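Local coordinates for putative uncharacterized protein TTHA1012 (Thermus thermophilus, PDB 2YZY) that is not functionally characterised but probably resembles the carrier LolA, whose fold shelters the acyl chains of lipoproteins on their way to the outer membrane, at residues R118-V123 / A130-G135; E147-K152 / R159-D164; D154-R159 / L173-F178. All blocks are in the same frame, centred on the assembly; numbering follows the deposited sequence.

Contact 1. Residues R118-V123 / A130-G135. With MPD ((4S)-2-methyl-2,4-pentanediol), chain C.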
loop_
_atom_site.group_PDB
_atom_site.type_symbol
_atom_site.label_atom_id
_atom_site.label_comp_id
_atom_site.label_asym_id
_atom_site.label_seq_id
_atom_site.Cartn_x
_atom_site.Cartn_y
_atom_site.Cartn_z
ATOM N N ARG A 118 1.918 -18.481 -0.562
ATOM C CA ARG A 118 2.349 -19.619 0.238
ATOM C C ARG A 118 3.560 -19.186 1.061
ATOM O O ARG A 118 4.376 -18.386 0.602
ATOM C CB ARG A 118 2.753 -20.781 -0.669
ATOM C CG ARG A 118 1.680 -21.228 -1.647
ATOM C CD ARG A 118 0.543 -21.948 -0.946
ATOM N NE ARG A 118 -0.453 -22.434 -1.898
ATOM C CZ ARG A 118 -0.194 -23.293 -2.881
ATOM N NH1 ARG A 118 1.033 -23.767 -3.048
ATOM N NH2 ARG A 118 -1.165 -23.673 -3.701
ATOM N N LEU A 119 3.674 -19.711 2.275
ATOM C CA LEU A 119 4.806 -19.377 3.129
ATOM C C LEU A 119 6.034 -20.162 2.685
ATOM O O LEU A 119 6.029 -21.394 2.699
ATOM C CB LEU A 119 4.494 -19.710 4.591
ATOM C CG LEU A 119 5.666 -19.572 5.567
ATOM C CD1 LEU A 119 6.119 -18.115 5.632
ATOM C CD2 LEU A 119 5.245 -20.062 6.946
ATOM N N GLU A 120 7.086 -19.456 2.281
ATOM C CA GLU A 120 8.301 -20.138 1.855
ATOM C C GLU A 120 9.239 -20.341 3.037
ATOM O O GLU A 120 9.924 -21.360 3.132
ATOM C CB GLU A 120 9.030 -19.348 0.768
ATOM C CG GLU A 120 10.175 -20.138 0.155
ATOM C CD GLU A 120 11.014 -19.326 -0.800
ATOM O OE1 GLU A 120 11.747 -18.434 -0.328
ATOM O OE2 GLU A 120 10.935 -19.579 -2.020
ATOM N N GLY A 121 9.267 -19.366 3.938
ATOM C CA GLY A 121 10.128 -19.464 5.101
ATOM C C GLY A 121 10.356 -18.098 5.711
ATOM O O GLY A 121 9.529 -17.206 5.557
ATOM N N GLU A 122 11.473 -17.927 6.403
ATOM C CA GLU A 122 11.766 -16.644 7.016
ATOM C C GLU A 122 13.101 -16.091 6.552
ATOM O O GLU A 122 13.946 -16.820 6.028
ATOM C CB GLU A 122 11.753 -16.768 8.539
ATOM C CG GLU A 122 12.633 -17.869 9.074
ATOM C CD GLU A 122 12.551 -17.988 10.581
ATOM O OE1 GLU A 122 11.423 -18.065 11.108
ATOM O OE2 GLU A 122 13.615 -18.007 11.233
ATOM N N VAL A 123 13.278 -14.791 6.737
ATOM C CA VAL A 123 14.507 -14.125 6.341
ATOM C C VAL A 123 14.730 -12.923 7.242
ATOM O O VAL A 123 13.782 -12.242 7.633
ATOM C CB VAL A 123 14.441 -13.650 4.867
ATOM C CG1 VAL A 123 13.288 -12.669 4.683
ATOM C CG2 VAL A 123 15.759 -13.006 4.466
ATOM N N ALA A 130 11.522 -11.767 9.443
ATOM C CA ALA A 130 10.282 -11.637 8.698
ATOM C C ALA A 130 9.950 -12.922 7.959
ATOM O O ALA A 130 10.829 -13.743 7.685
ATOM C CB ALA A 130 10.400 -10.493 7.701
ATOM N N TRP A 131 8.672 -13.092 7.652
ATOM C CA TRP A 131 8.210 -14.246 6.898
ATOM C C TRP A 131 8.247 -13.845 5.432
ATOM O O TRP A 131 7.887 -12.717 5.087
ATOM C CB TRP A 131 6.763 -14.595 7.248
ATOM C CG TRP A 131 6.559 -15.209 8.588
ATOM C CD1 TRP A 131 7.032 -16.416 9.022
ATOM C CD2 TRP A 131 5.769 -14.679 9.658
ATOM N NE1 TRP A 131 6.580 -16.671 10.294
ATOM C CE2 TRP A 131 5.802 -15.622 10.710
ATOM C CE3 TRP A 131 5.032 -13.499 9.830
ATOM C CZ2 TRP A 131 5.126 -15.422 11.919
ATOM C CZ3 TRP A 131 4.359 -13.300 11.035
ATOM C CH2 TRP A 131 4.413 -14.260 12.063
ATOM N N LYS A 132 8.693 -14.755 4.575
ATOM C CA LYS A 132 8.719 -14.492 3.144
ATOM C C LYS A 132 7.613 -15.326 2.510
ATOM O O LYS A 132 7.671 -16.557 2.526
ATOM C CB LYS A 132 10.063 -14.885 2.518
ATOM C CG LYS A 132 10.090 -14.715 0.992
ATOM C CD LYS A 132 11.341 -15.327 0.362
ATOM C CE LYS A 132 11.317 -15.200 -1.157
ATOM N NZ LYS A 132 12.317 -16.103 -1.808
ATOM N N LEU A 133 6.595 -14.659 1.980
ATOM C CA LEU A 133 5.496 -15.354 1.326
ATOM C C LEU A 133 5.706 -15.244 -0.177
ATOM O O LEU A 133 6.166 -14.218 -0.675
ATOM C CB LEU A 133 4.152 -14.724 1.704
ATOM C CG LEU A 133 3.797 -14.600 3.189
ATOM C CD1 LEU A 133 2.406 -13.982 3.314
ATOM C CD2 LEU A 133 3.836 -15.963 3.857
ATOM N N VAL A 134 5.380 -16.309 -0.900
ATOM C CA VAL A 134 5.542 -16.311 -2.344
ATOM C C VAL A 134 4.283 -16.846 -3.010
ATOM O O VAL A 134 3.578 -17.677 -2.443
ATOM C CB VAL A 134 6.761 -17.167 -2.767
ATOM C CG1 VAL A 134 8.037 -16.547 -2.225
ATOM C CG2 VAL A 134 6.614 -18.588 -2.246
ATOM N N GLY A 135 4.001 -16.357 -4.212
ATOM C CA GLY A 135 2.819 -16.808 -4.924
ATOM C C GLY A 135 2.894 -16.540 -6.412
ATOM O O GLY A 135 3.483 -15.552 -6.847
HETATM C C1 MPD C . 11.843 -16.029 -6.855
HETATM C C2 MPD C . 10.972 -16.396 -5.648
HETATM O O2 MPD C . 11.444 -15.706 -4.488
HETATM C CM MPD C . 9.524 -16.003 -5.926
HETATM C C3 MPD C . 11.045 -17.905 -5.397
HETATM C C4 MPD C . 12.299 -18.715 -5.056
HETATM O O4 MPD C . 12.726 -18.408 -3.727
HETATM C C5 MPD C . 11.992 -20.208 -5.171
#

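Contact 2. Residues E147-K152 / R159-D164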
loop_
_atom_site.group_PDB
_atom_site.type_symbol
_atom_site.label_atom_id
_atom_site.label_comp_id
_atom_site.label_asym_id
_atom_site.label_seq_id
_atom_site.Cartn_x
_atom_site.Cartn_y
_atom_site.Cartn_z
ATOM N N GLU A 147 6.557 -11.588 -4.133
ATOM C CA GLU A 147 7.134 -11.902 -2.837
ATOM C C GLU A 147 6.521 -10.888 -1.883
ATOM O O GLU A 147 6.452 -9.699 -2.200
ATOM C CB GLU A 147 8.656 -11.727 -2.860
ATOM C CG GLU A 147 9.375 -12.618 -3.865
ATOM C CD GLU A 147 10.862 -12.324 -3.961
ATOM O OE1 GLU A 147 11.331 -11.347 -3.336
ATOM O OE2 GLU A 147 11.568 -13.069 -4.672
ATOM N N LEU A 148 6.055 -11.359 -0.733
ATOM C CA LEU A 148 5.474 -10.486 0.279
ATOM C C LEU A 148 6.198 -10.781 1.584
ATOM O O LEU A 148 6.198 -11.915 2.056
ATOM C CB LEU A 148 3.973 -10.759 0.443
ATOM C CG LEU A 148 3.265 -9.984 1.566
ATOM C CD1 LEU A 148 3.449 -8.484 1.363
ATOM C CD2 LEU A 148 1.782 -10.333 1.586
ATOM N N TYR A 149 6.825 -9.759 2.154
ATOM C CA TYR A 149 7.571 -9.907 3.400
ATOM C C TYR A 149 6.793 -9.315 4.564
ATOM O O TYR A 149 6.378 -8.153 4.521
ATOM C CB TYR A 149 8.933 -9.227 3.256
ATOM C CG TYR A 149 9.788 -9.857 2.181
ATOM C CD1 TYR A 149 10.648 -10.913 2.477
ATOM C CD2 TYR A 149 9.707 -9.426 0.858
ATOM C CE1 TYR A 149 11.409 -11.525 1.479
ATOM C CE2 TYR A 149 10.461 -10.029 -0.146
ATOM C CZ TYR A 149 11.309 -11.079 0.174
ATOM O OH TYR A 149 12.057 -11.682 -0.811
ATOM N N ILE A 150 6.601 -10.129 5.601
ATOM C CA ILE A 150 5.849 -9.733 6.788
ATOM C C ILE A 150 6.705 -9.799 8.050
ATOM O O ILE A 150 7.272 -10.847 8.370
ATOM C CB ILE A 150 4.627 -10.662 6.996
ATOM C CG1 ILE A 150 3.757 -10.688 5.732
ATOM C CG2 ILE A 150 3.829 -10.217 8.221
ATOM C CD1 ILE A 150 3.174 -9.334 5.336
ATOM N N LEU A 151 6.796 -8.679 8.765
ATOM C CA LEU A 151 7.564 -8.621 10.006
ATOM C C LEU A 151 6.926 -9.601 10.996
ATOM O O LEU A 151 5.710 -9.602 11.175
ATOM C CB LEU A 151 7.531 -7.197 10.579
ATOM C CG LEU A 151 8.317 -6.932 11.868
ATOM C CD1 LEU A 151 9.797 -7.159 11.629
ATOM C CD2 LEU A 151 8.079 -5.499 12.327
ATOM N N LYS A 152 7.740 -10.436 11.637
ATOM C CA LYS A 152 7.212 -11.420 12.585
ATOM C C LYS A 152 6.815 -10.870 13.956
ATOM O O LYS A 152 5.724 -11.160 14.446
ATOM C CB LYS A 152 8.218 -12.562 12.781
ATOM C CG LYS A 152 8.414 -13.441 11.553
ATOM C CD LYS A 152 9.408 -14.571 11.816
ATOM C CE LYS A 152 8.900 -15.542 12.872
ATOM N NZ LYS A 152 9.876 -16.641 13.130
ATOM N N ARG A 159 7.616 -5.360 2.611
ATOM C CA ARG A 159 8.064 -5.274 1.228
ATOM C C ARG A 159 7.226 -6.114 0.269
ATOM O O ARG A 159 6.806 -7.222 0.603
ATOM C CB ARG A 159 9.527 -5.733 1.173
ATOM C CG ARG A 159 10.239 -5.555 -0.152
ATOM C CD ARG A 159 11.639 -6.138 -0.047
ATOM N NE ARG A 159 12.467 -5.843 -1.210
ATOM C CZ ARG A 159 13.704 -6.305 -1.366
ATOM N NH1 ARG A 159 14.243 -7.076 -0.432
ATOM N NH2 ARG A 159 14.399 -5.993 -2.453
ATOM N N PHE A 160 6.986 -5.569 -0.920
ATOM C CA PHE A 160 6.225 -6.250 -1.966
ATOM C C PHE A 160 7.112 -6.275 -3.205
ATOM O O PHE A 160 7.605 -5.232 -3.637
ATOM C CB PHE A 160 4.944 -5.479 -2.312
ATOM C CG PHE A 160 3.995 -5.301 -1.158
ATOM C CD1 PHE A 160 2.819 -6.040 -1.090
ATOM C CD2 PHE A 160 4.256 -4.363 -0.163
ATOM C CE1 PHE A 160 1.911 -5.844 -0.048
ATOM C CE2 PHE A 160 3.354 -4.160 0.884
ATOM C CZ PHE A 160 2.181 -4.901 0.940
ATOM N N VAL A 161 7.309 -7.456 -3.782
ATOM C CA VAL A 161 8.139 -7.584 -4.976
ATOM C C VAL A 161 7.375 -8.340 -6.053
ATOM O O VAL A 161 6.932 -9.465 -5.831
ATOM C CB VAL A 161 9.449 -8.353 -4.687
ATOM C CG1 VAL A 161 10.328 -8.349 -5.926
ATOM C CG2 VAL A 161 10.187 -7.723 -3.518
ATOM N N PHE A 162 7.224 -7.714 -7.215
ATOM C CA PHE A 162 6.513 -8.319 -8.338
ATOM C C PHE A 162 7.515 -8.703 -9.420
ATOM O O PHE A 162 8.341 -7.887 -9.832
ATOM C CB PHE A 162 5.482 -7.325 -8.877
ATOM C CG PHE A 162 4.415 -6.977 -7.882
ATOM C CD1 PHE A 162 3.278 -7.770 -7.754
ATOM C CD2 PHE A 162 4.575 -5.890 -7.026
ATOM C CE1 PHE A 162 2.317 -7.491 -6.784
ATOM C CE2 PHE A 162 3.620 -5.601 -6.052
ATOM C CZ PHE A 162 2.488 -6.405 -5.931
ATOM N N LEU A 163 7.434 -9.949 -9.877
ATOM C CA LEU A 163 8.357 -10.470 -10.881
ATOM C C LEU A 163 7.670 -10.911 -12.170
ATOM O O LEU A 163 6.518 -11.337 -12.151
ATOM C CB LEU A 163 9.102 -11.676 -10.306
ATOM C CG LEU A 163 9.699 -11.548 -8.902
ATOM C CD1 LEU A 163 10.178 -12.914 -8.435
ATOM C CD2 LEU A 163 10.835 -10.545 -8.909
ATOM N N ASP A 164 8.386 -10.824 -13.288
ATOM C CA ASP A 164 7.818 -11.267 -14.555
ATOM C C ASP A 164 8.176 -12.739 -14.748
ATOM O O ASP A 164 8.685 -13.383 -13.829
ATOM C CB ASP A 164 8.333 -10.422 -15.735
ATOM C CG ASP A 164 9.811 -10.630 -16.028
ATOM O OD1 ASP A 164 10.417 -11.591 -15.509
ATOM O OD2 ASP A 164 10.369 -9.827 -16.806
#

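Contact 3. Residues D154-R159 / L173-F178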
loop_
_atom_site.group_PDB
_atom_site.type_symbol
_atom_site.label_atom_id
_atom_site.label_comp_id
_atom_site.label_asym_id
_atom_site.label_seq_id
_atom_site.Cartn_x
_atom_site.Cartn_y
_atom_site.Cartn_z
ATOM N N ASP A 154 5.942 -7.883 14.935
ATOM C CA ASP A 154 4.787 -6.992 14.886
ATOM C C ASP A 154 4.230 -7.142 13.474
ATOM O O ASP A 154 4.502 -6.324 12.597
ATOM C CB ASP A 154 5.232 -5.550 15.159
ATOM C CG ASP A 154 4.078 -4.562 15.143
ATOM O OD1 ASP A 154 2.977 -4.918 15.607
ATOM O OD2 ASP A 154 4.281 -3.420 14.680
ATOM N N PRO A 155 3.445 -8.208 13.242
ATOM C CA PRO A 155 2.825 -8.546 11.957
ATOM C C PRO A 155 2.312 -7.392 11.106
ATOM O O PRO A 155 1.246 -6.836 11.364
ATOM C CB PRO A 155 1.715 -9.509 12.357
ATOM C CG PRO A 155 2.338 -10.241 13.498
ATOM C CD PRO A 155 2.962 -9.121 14.297
ATOM N N ARG A 156 3.088 -7.055 10.080
ATOM C CA ARG A 156 2.746 -5.991 9.144
ATOM C C ARG A 156 3.654 -6.148 7.928
ATOM O O ARG A 156 4.749 -6.705 8.029
ATOM C CB ARG A 156 2.939 -4.614 9.790
ATOM C CG ARG A 156 4.371 -4.245 10.141
ATOM C CD ARG A 156 4.395 -2.983 11.004
ATOM N NE ARG A 156 5.749 -2.543 11.329
ATOM C CZ ARG A 156 6.582 -1.960 10.470
ATOM N NH1 ARG A 156 6.206 -1.738 9.218
ATOM N NH2 ARG A 156 7.798 -1.602 10.865
ATOM N N PRO A 157 3.204 -5.672 6.758
ATOM C CA PRO A 157 3.994 -5.778 5.529
ATOM C C PRO A 157 5.230 -4.892 5.534
ATOM O O PRO A 157 5.198 -3.754 6.004
ATOM C CB PRO A 157 3.009 -5.361 4.433
ATOM C CG PRO A 157 1.650 -5.531 5.072
ATOM C CD PRO A 157 1.887 -5.078 6.479
ATOM N N LEU A 158 6.324 -5.420 5.001
ATOM C CA LEU A 158 7.561 -4.661 4.933
ATOM C C LEU A 158 8.008 -4.449 3.498
ATOM O O LEU A 158 8.692 -3.469 3.195
ATOM C CB LEU A 158 8.685 -5.386 5.677
ATOM C CG LEU A 158 8.597 -5.511 7.194
ATOM C CD1 LEU A 158 9.772 -6.337 7.701
ATOM C CD2 LEU A 158 8.606 -4.125 7.817
ATOM N N ARG A 159 7.616 -5.360 2.611
ATOM C CA ARG A 159 8.064 -5.274 1.228
ATOM C C ARG A 159 7.226 -6.114 0.269
ATOM O O ARG A 159 6.806 -7.222 0.603
ATOM C CB ARG A 159 9.527 -5.733 1.173
ATOM C CG ARG A 159 10.239 -5.555 -0.152
ATOM C CD ARG A 159 11.639 -6.138 -0.047
ATOM N NE ARG A 159 12.467 -5.843 -1.210
ATOM C CZ ARG A 159 13.704 -6.305 -1.366
ATOM N NH1 ARG A 159 14.243 -7.076 -0.432
ATOM N NH2 ARG A 159 14.399 -5.993 -2.453
ATOM N N LEU A 173 8.544 -2.492 -3.803
ATOM C CA LEU A 173 8.097 -1.446 -2.893
ATOM C C LEU A 173 8.311 -1.823 -1.439
ATOM O O LEU A 173 7.869 -2.878 -0.989
ATOM C CB LEU A 173 6.619 -1.143 -3.149
ATOM C CG LEU A 173 6.309 -0.659 -4.570
ATOM C CD1 LEU A 173 4.810 -0.511 -4.747
ATOM C CD2 LEU A 173 7.009 0.669 -4.826
ATOM N N LYS A 174 8.978 -0.944 -0.702
ATOM C CA LYS A 174 9.267 -1.196 0.697
ATOM C C LYS A 174 8.517 -0.244 1.614
ATOM O O LYS A 174 8.288 0.915 1.271
ATOM C CB LYS A 174 10.771 -1.053 0.946
ATOM C CG LYS A 174 11.630 -1.962 0.078
ATOM C CD LYS A 174 13.117 -1.748 0.344
ATOM C CE LYS A 174 13.493 -2.118 1.771
ATOM N NZ LYS A 174 14.960 -1.993 2.006
ATOM N N VAL A 175 8.105 -0.745 2.773
ATOM C CA VAL A 175 7.443 0.100 3.760
ATOM C C VAL A 175 8.624 0.526 4.632
ATOM O O VAL A 175 9.040 -0.211 5.533
ATOM C CB VAL A 175 6.416 -0.693 4.595
ATOM C CG1 VAL A 175 5.752 0.226 5.616
ATOM C CG2 VAL A 175 5.371 -1.302 3.680
ATOM N N VAL A 176 9.175 1.705 4.345
ATOM C CA VAL A 176 10.355 2.202 5.052
ATOM C C VAL A 176 10.139 2.914 6.380
ATOM O O VAL A 176 11.079 3.069 7.156
ATOM C CB VAL A 176 11.198 3.110 4.131
ATOM C CG1 VAL A 176 11.707 2.304 2.939
ATOM C CG2 VAL A 176 10.367 4.282 3.648
ATOM N N GLU A 177 8.911 3.360 6.633
ATOM C CA GLU A 177 8.566 4.020 7.894
ATOM C C GLU A 177 7.157 3.577 8.234
ATOM O O GLU A 177 6.340 3.360 7.338
ATOM C CB GLU A 177 8.616 5.549 7.772
ATOM C CG GLU A 177 10.002 6.089 7.425
ATOM C CD GLU A 177 10.061 7.606 7.372
ATOM O OE1 GLU A 177 9.164 8.223 6.763
ATOM O OE2 GLU A 177 11.020 8.180 7.928
ATOM N N PHE A 178 6.882 3.431 9.524
ATOM C CA PHE A 178 5.574 2.982 9.995
ATOM C C PHE A 178 5.325 3.527 11.391
ATOM O O PHE A 178 6.248 3.624 12.201
ATOM C CB PHE A 178 5.527 1.451 10.051
ATOM C CG PHE A 178 4.260 0.900 10.655
ATOM C CD1 PHE A 178 3.118 0.728 9.880
ATOM C CD2 PHE A 178 4.208 0.562 12.008
ATOM C CE1 PHE A 178 1.937 0.226 10.438
ATOM C CE2 PHE A 178 3.036 0.062 12.577
ATOM C CZ PHE A 178 1.898 -0.107 11.789
HETATM O O HOH W 1 8.426 -0.071 8.252
HETATM O O HOH W 2 11.070 -2.234 4.422
#

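Contact 1. Residues R118-V123 / A130-G135
Glu-120 and Lys-132 meet across the antiparallel hairpin of strands 116-125 and 128-136, and they illustrate how a classic beta bulge can place a salt bridge. Glu-120 and Gly-121 both face Lys-132, and the register slips by one residue between Leu-119 and Gly-121. The backbone adapts by using both polar groups of the lysine: Lys-132 N donates almost straight to Gly-121 O (2.8 Å, 178° at the hydrogen), while Lys-132 O receives Glu-120 N at 3.0 Å. On either side of the bulge the ladder is regular, with Arg-118 paired to Val-134 and Val-123 to Ala-130. Gly-121 has a positive phi, where a CB would jam against the preceding carbonyl oxygen.

The charged pair runs alongside, both chains extended and pointing the same way. Lys-132 NZ reaches Glu-120 OE1 at 2.8 Å on the syn side, 26° out of the carboxylate plane. A molecule of 2-methyl-2,4-pentanediol, probably from the crystallisation liquor, bridges the two ends: its O4 donates to Glu-120 OE2 at 2.7 Å, and Lys-132 NZ donates to both of its hydroxyl oxygens. Glu-147, from the next strand, also binds the diol.

Apolar contacts join Leu-119, Trp-131 and Leu-133 on the other face, where Glu-122 is salt-bridged to Lys-152. Leu-119 CD1 lies 3.6 Å from Leu-133 CD2 and 3.9 Å from Trp-131 CD1. Its CG is anti to the backbone N (chi1 173°), which carries CD1 toward strand 128-136. Ile-11 of helix 7-18 packs on all three residues.

The hairpin thus turns these three residues to the helix and an ion pair to the other face. Glu-120 would be expected to stabilise the positive charge of Lys-132; the diol bonds are those of this crystal.

Contact 2. Residues E147-K152 / R159-D164
In the beta hairpin of strands 145-151 and 156-163, two strands of a LolA-like fold, Leu-148 and Phe-160 form a non-hydrogen-bonded pair flanked by the hydrogen-bonded pairs Glu-147 with Val-161 and Tyr-149 with Arg-159. The strands run nearly antiparallel, at 170°. Glu-147 and Val-161 bond in both directions, Glu-147 N to Val-161 O at 2.7 Å, and Tyr-149 N donates to Arg-159 O.

On the face toward helix 7-18, Leu-148 lays one methyl over the Phe-160 ring. CD1 lies 3.7 Å from the ring centroid and 26° off the normal, a CH-pi contact displaced toward the rim, with ring atom CE1 of Phe-160 the nearest at 3.4 Å. The leucine CG is trans to its own nitrogen (chi1 175°), which swings that methyl toward the ring. Leu-12 of the helix touches the same leucine.

The other face is mixed. Arg-159 runs its aliphatic stem alongside the CD2-CE2 side of the Tyr-149 ring, CB lying 3.7 Å from Tyr-149 CD2, while the guanidinium goes on to a salt bridge with Asp-172. Val-161 places CG2 near the plane of the same ring, 4.1 Å from Tyr-149 CE2, and also packs on Glu-147. Along the strand, Tyr-149 OH donates to Glu-147 OE1 at 2.6 Å, approaching from above the carboxylate plane; OE2 is hydrogen-bonded to O2 of a 2-methyl-2,4-pentanediol molecule, probably from the crystallisation liquor.

Each carboxylate oxygen of Glu-147 therefore has its own hydroxyl partner, and the phenol bond helps fix the rotation of the acid. With these two bonds, and with Lys-132 of the adjacent strand touching both Glu-147 and Tyr-149, the negative charge is probably favoured, while Leu-148, on the opposite face, packs against the helix.

Contact 3. Residues D154-R159 / L173-F178
Arg-156 and Phe-178 stack where the beta hairpin of strands 156-163 and 169-180 splays apart, a useful case of side chains and water taking over from a backbone ladder. The short strand segments diverge at 115°, and a classic bulge at Val-176 and Glu-177, both facing Thr-26 of strand 23-30, bends the second strand.

Backbone pairing is brief. Arg-159 and Lys-174 form a non-hydrogen-bonded antiparallel pair, and Val-175 N donates to Leu-158 O at 2.8 Å, a straight bond at the hydrogen although the donor stands well above the carbonyl plane. One water then bridges the widening gap, donating to Leu-158 O and to Val-175 O.

The Arg-156 guanidinium and the Phe-178 ring are nearly parallel, their planes 5° apart and their centres 4.3 Å from each other. The stack is offset: Arg-156 CD sits over the middle of the Phe-178 ring, 3.6 Å from its centroid, whereas the guanidinium extends past the rim to cover Phe-178 CB, 3.4 Å from Arg-156 NH1. A chi1 of 66° and a straight chain from CG to NE carry the arginine along this path.

Val-175 sets a methyl against a carbonyl oxygen, CG2 lying 3.4 Å from Pro-157 O. At the paired end of the strands the contact is aliphatic, with Arg-159 CG 3.9 Å from Lys-174 CG. The guanidinium of Arg-159 is engaged by Asp-172; its charged atoms do not touch the lysine amine.

Polar atoms complete the setting of Arg-156. Asp-154 OD2 lies at the guanidinium edge in a long salt bridge to NE, its other oxygen being engaged by Asn-18 and Arg-180. At the far end of the group, also in its plane, a second water accepts from Arg-156 NH1 at 2.9 Å and donates to Val-175 O at 2.8 Å.

Overall arrangement
From the N terminus, helix 7-18 comes first and later lies against strands 116-125 through 156-163. Contact 1 closes a short hairpin loop between 118-123 and 130-135 and is complete before the others begin. The chain then turns into strand 145-151, whose backbone bonds to strand 128-136 through Trp-131 with Ile-150 and Leu-133 with Leu-148. Contacts 2 and 3 cross: 154-159 falls within the loop closed by 147-152 and 159-164, whereas 173-178 follows it. They share Arg-159 on strand 156-163. Five successive antiparallel strands, 116-125 through 169-180, are thereby tied in order, and the last pairs with strand 23-30 near the N terminus.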